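Local coordinates for protein formylmethanofuran--tetrahydromethanopterin formyltransferase (Methanosarcina barkeri, PDB 1M5S) that probably catalyses the reversible transfer of a formyl group from formylmethanofuran to tetrahydromethanopterin, an early step of methanogenesis from carbon dioxide, at residues A[83-86]-A[87-91]; A[184-187]-A[188-191]. All coordinates share one frame; numbering follows the deposited sequence.

Interaction 1 (A[83-86]-A[87-91])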
loop_
_atom_site.group_PDB
_atom_site.type_symbol
_atom_site.label_atom_id
_atom_site.label_comp_id
_atom_site.label_asym_id
_atom_site.label_seq_id
_atom_site.Cartn_x
_atom_site.Cartn_y
_atom_site.Cartn_z
ATOM N N ALA A 83 19.493 10.112 -26.395
ATOM C CA ALA A 83 18.742 10.580 -25.239
ATOM C C ALA A 83 18.463 9.458 -24.234
ATOM O O ALA A 83 18.484 9.686 -23.026
ATOM C CB ALA A 83 17.433 11.217 -25.698
ATOM N N LEU A 84 18.263 8.244 -24.739
ATOM C CA LEU A 84 17.958 7.081 -23.908
ATOM C C LEU A 84 19.103 6.700 -22.970
ATOM O O LEU A 84 18.889 6.532 -21.769
ATOM C CB LEU A 84 17.600 5.882 -24.788
ATOM C CG LEU A 84 16.956 4.700 -24.060
ATOM C CD1 LEU A 84 15.773 5.205 -23.240
ATOM C CD2 LEU A 84 16.514 3.636 -25.053
ATOM N N GLU A 85 20.302 6.528 -23.526
ATOM C CA GLU A 85 21.504 6.261 -22.738
ATOM C C GLU A 85 21.661 7.311 -21.649
ATOM O O GLU A 85 21.957 6.987 -20.504
ATOM C CB GLU A 85 22.748 6.256 -23.640
ATOM C CG GLU A 85 24.081 6.112 -22.893
ATOM C CD GLU A 85 25.214 5.592 -23.774
ATOM O OE1 GLU A 85 25.424 6.146 -24.874
ATOM O OE2 GLU A 85 25.905 4.636 -23.357
ATOM N N GLU A 86 21.380 8.560 -22.003
ATOM C CA GLU A 86 21.437 9.670 -21.061
ATOM C C GLU A 86 20.417 9.488 -19.938
ATOM O O GLU A 86 20.751 9.644 -18.762
ATOM C CB GLU A 86 21.174 10.988 -21.797
ATOM C CG GLU A 86 21.446 12.256 -20.993
ATOM C CD GLU A 86 21.073 13.524 -21.755
ATOM O OE1 GLU A 86 21.014 13.490 -23.006
ATOM O OE2 GLU A 86 20.834 14.560 -21.101
ATOM N N GLN A 87 19.187 9.126 -20.308
ATOM C CA GLN A 87 18.106 8.948 -19.343
ATOM C C GLN A 87 18.373 7.757 -18.440
ATOM O O GLN A 87 18.090 7.797 -17.247
ATOM C CB GLN A 87 16.771 8.754 -20.056
ATOM C CG GLN A 87 16.148 10.036 -20.538
ATOM C CD GLN A 87 15.961 11.048 -19.431
ATOM O OE1 GLN A 87 15.147 10.854 -18.535
ATOM N NE2 GLN A 87 16.684 12.161 -19.512
ATOM N N LEU A 88 18.945 6.707 -19.018
ATOM C CA LEU A 88 19.340 5.535 -18.254
ATOM C C LEU A 88 20.393 5.888 -17.210
ATOM O O LEU A 88 20.263 5.518 -16.044
ATOM C CB LEU A 88 19.884 4.457 -19.184
ATOM C CG LEU A 88 18.826 3.726 -20.003
ATOM C CD1 LEU A 88 19.495 2.780 -20.983
ATOM C CD2 LEU A 88 17.904 2.967 -19.076
ATOM N N LEU A 89 21.391 6.666 -17.618
ATOM C CA LEU A 89 22.466 7.071 -16.719
ATOM C C LEU A 89 21.934 7.874 -15.548
ATOM O O LEU A 89 22.192 7.538 -14.401
ATOM C CB LEU A 89 23.529 7.897 -17.467
ATOM C CG LEU A 89 24.834 7.186 -17.818
ATOM C CD1 LEU A 89 25.411 6.541 -16.568
ATOM C CD2 LEU A 89 24.565 6.139 -18.885
ATOM N N GLU A 90 21.132 8.890 -15.849
ATOM C CA GLU A 90 20.643 9.814 -14.836
ATOM C C GLU A 90 19.598 9.169 -13.911
ATOM O O GLU A 90 19.609 9.393 -12.704
ATOM C CB GLU A 90 20.061 11.056 -15.516
ATOM C CG GLU A 90 21.133 11.950 -16.139
ATOM C CD GLU A 90 20.574 13.164 -16.842
ATOM O OE1 GLU A 90 19.675 13.830 -16.276
ATOM O OE2 GLU A 90 21.072 13.471 -17.949
ATOM N N ARG A 91 18.744 8.318 -14.473
ATOM C CA ARG A 91 17.621 7.718 -13.724
ATOM C C ARG A 91 18.069 6.521 -12.865
ATOM O O ARG A 91 17.555 6.297 -11.760
ATOM C CB ARG A 91 16.528 7.262 -14.687
ATOM C CG ARG A 91 15.472 8.345 -14.938
ATOM C CD ARG A 91 14.645 8.091 -16.199
ATOM N NE ARG A 91 13.892 9.272 -16.650
ATOM C CZ ARG A 91 12.794 9.740 -16.040
ATOM N NH1 ARG A 91 12.304 9.143 -14.944
ATOM N NH2 ARG A 91 12.103 10.811 -16.457
HETATM O O HOH W 1 18.202 12.364 -22.155
#
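Leu84 and Leu88 meet on the buried face of one helical turn, where Leu84 CG lies 4.4 Å from Leu88 CD1. Closer still, Leu88 CG sits 3.3 Å from Leu84 O. That carbonyl also accepts from Leu88 N at 2.8 Å, with an N-H...O angle of 162°. Both leucines pack on Ile76 of strand 71-78 and Ala21 of strand 12-26, which places this side of helix 81-95 against the beta strands. Three further i to i+4 bonds, Gln87 N to Ala83 O, Leu89 N to Glu85 O and Glu90 N to Glu86 O, identify the turn as regular alpha-helix. Gln87 bends at its second torsion (chi2 -56°), which brings its amide round to work at both ends. NE2 donates to a water 3.1 Å away that in turn donates to Ala83 O, while OE1 accepts from Arg91 NE at 2.8 Å and lies close to the guanidinium plane. Arg91 is held further by NH1 to the carbonyls of Ala40 and Gly42 and NH2 to that of Phe43, and Phe43 of the second subunit packs on Gln87, Glu90 and Arg91. A leucine in place of Gln87 would probably leave Arg91 NE without its acceptor and the water without one of its anchors. In contrast to the leucine face, on the more open side Glu86 is exposed and Glu90 partly so; they run alongside each other, carboxylate planes 38° apart, with Glu86 OE2 and Glu90 OE2 3.3 Å from one another, a proximity that might raise the proton affinity of one of them.

Interaction 2 (A[184-187]-A[188-191])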
loop_
_atom_site.group_PDB
_atom_site.type_symbol
_atom_site.label_atom_id
_atom_site.label_comp_id
_atom_site.label_asym_id
_atom_site.label_seq_id
_atom_site.Cartn_x
_atom_site.Cartn_y
_atom_site.Cartn_z
ATOM N N VAL A 184 -5.414 -0.658 -15.738
ATOM C CA VAL A 184 -4.001 -0.455 -15.429
ATOM C C VAL A 184 -3.408 -1.578 -14.565
ATOM O O VAL A 184 -2.283 -2.023 -14.809
ATOM C CB VAL A 184 -3.792 0.911 -14.748
ATOM C CG1 VAL A 184 -2.387 1.017 -14.145
ATOM C CG2 VAL A 184 -4.003 2.007 -15.771
ATOM N N ASP A 185 -4.177 -2.065 -13.590
ATOM C CA ASP A 185 -3.741 -3.182 -12.755
ATOM C C ASP A 185 -3.566 -4.434 -13.605
ATOM O O ASP A 185 -2.681 -5.247 -13.350
ATOM C CB ASP A 185 -4.762 -3.468 -11.647
ATOM C CG ASP A 185 -4.710 -2.452 -10.515
ATOM O OD1 ASP A 185 -3.660 -1.806 -10.306
ATOM O OD2 ASP A 185 -5.722 -2.315 -9.805
ATOM N N THR A 186 -4.450 -4.606 -14.584
ATOM C CA THR A 186 -4.402 -5.762 -15.477
ATOM C C THR A 186 -3.182 -5.691 -16.391
ATOM O O THR A 186 -2.452 -6.666 -16.545
ATOM C CB THR A 186 -5.661 -5.828 -16.349
ATOM O OG1 THR A 186 -6.813 -5.711 -15.510
ATOM C CG2 THR A 186 -5.728 -7.146 -17.096
ATOM N N ILE A 187 -2.950 -4.514 -16.959
ATOM C CA ILE A 187 -1.818 -4.300 -17.845
ATOM C C ILE A 187 -0.482 -4.454 -17.108
ATOM O O ILE A 187 0.472 -4.981 -17.673
ATOM C CB ILE A 187 -1.914 -2.914 -18.525
ATOM C CG1 ILE A 187 -3.155 -2.882 -19.424
ATOM C CG2 ILE A 187 -0.657 -2.628 -19.344
ATOM C CD1 ILE A 187 -3.499 -1.517 -19.960
ATOM N N ALA A 188 -0.466 -4.154 -15.809
ATOM C CA ALA A 188 0.763 -4.286 -15.026
ATOM C C ALA A 188 1.098 -5.749 -14.700
ATOM O O ALA A 188 2.174 -6.040 -14.176
ATOM C CB ALA A 188 0.672 -3.454 -13.751
ATOM N N GLU A 189 0.194 -6.665 -15.040
ATOM C CA GLU A 189 0.493 -8.097 -14.950
ATOM C C GLU A 189 1.177 -8.592 -16.224
ATOM O O GLU A 189 1.701 -9.703 -16.259
ATOM C CB GLU A 189 -0.779 -8.924 -14.752
ATOM C CG GLU A 189 -1.640 -8.579 -13.546
ATOM C CD GLU A 189 -3.006 -9.286 -13.582
ATOM O OE1 GLU A 189 -3.356 -9.902 -14.620
ATOM O OE2 GLU A 189 -3.745 -9.208 -12.578
ATOM N N LEU A 190 1.080 -7.802 -17.290
ATOM C CA LEU A 190 1.489 -8.243 -18.624
ATOM C C LEU A 190 2.916 -7.835 -19.005
ATOM O O LEU A 190 3.311 -6.674 -18.863
ATOM C CB LEU A 190 0.502 -7.715 -19.672
ATOM C CG LEU A 190 -0.954 -8.175 -19.556
ATOM C CD1 LEU A 190 -1.779 -7.532 -20.653
ATOM C CD2 LEU A 190 -1.033 -9.680 -19.653
ATOM N N GLU A 191 3.659 -8.787 -19.559
ATOM C CA GLU A 191 5.026 -8.533 -20.004
ATOM C C GLU A 191 5.031 -7.676 -21.264
ATOM O O GLU A 191 4.111 -7.758 -22.076
ATOM C CB GLU A 191 5.741 -9.859 -20.277
ATOM C CG GLU A 191 7.259 -9.753 -20.383
ATOM C CD GLU A 191 7.968 -11.096 -20.218
ATOM O OE1 GLU A 191 7.509 -11.933 -19.412
ATOM O OE2 GLU A 191 9.004 -11.307 -20.882
HETATM O O HOH W 2 -3.410 -9.247 -17.312
#
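Ile187 and Leu190 bracket a type I beta turn that starts on the last residue of helix 173-187 and leads into the loop before strand 193-194. Among the backbone bonds, Ala188 N still reaches back four residues to Val184 O, at 3.0 Å and a rather bent 140°. The next two span only three residues: Glu189 N donates to Thr186 O at 3.0 Å, and Leu190 N to Ile187 O at 2.9 Å. In both, the donor stands well above the carbonyl plane, 60° out of it for Thr186, so the alpha-helical pattern has given way to tighter turns.

The van der Waals packing between the segments is mostly side chain on backbone. Leu190 CG lies 3.7 Å from Thr186 O, and the side chain packs on Ala263 of helix 254-268, which Thr186 also touches. Ile187 packs on Ala260 of the same helix and on Ile247 and Ile249 of strand 243-251, so the end of the helix is covered by both elements. With CG beside its own backbone N (chi1 -57°), the Glu189 side chain folds back over the last helical turn, bringing CG to 3.5 Å from Asp185 O.

The polar side-chain contacts gather round Glu189. OE1 of its carboxylate is held at a subunit interface, where it is hydrogen-bonded to Ser61 OG of the third subunit. One water donates twice, to Glu189 OE1 at 2.8 Å and to Thr186 O at 2.9 Å.

From the N terminus, the chain first reaches interaction 1 inside helix 81-95, just after strand 71-78, and closes it before interaction 2 begins at the end of helix 173-187. The two are in series, neither nested nor crossed, and each is local, with no intervening residues looped out. Leu84 and Leu88 of interaction 1 lay its helix on strands 71-78 and 12-26, whereas side chains of interaction 2 set the helix end against strand 243-251 and helix 254-268. Their centres are 25 Å apart, on opposite sides of the chain's centre, and their nearest atoms about 17 Å. Each also meets a different neighbour in the tetramer, the second subunit and the third respectively.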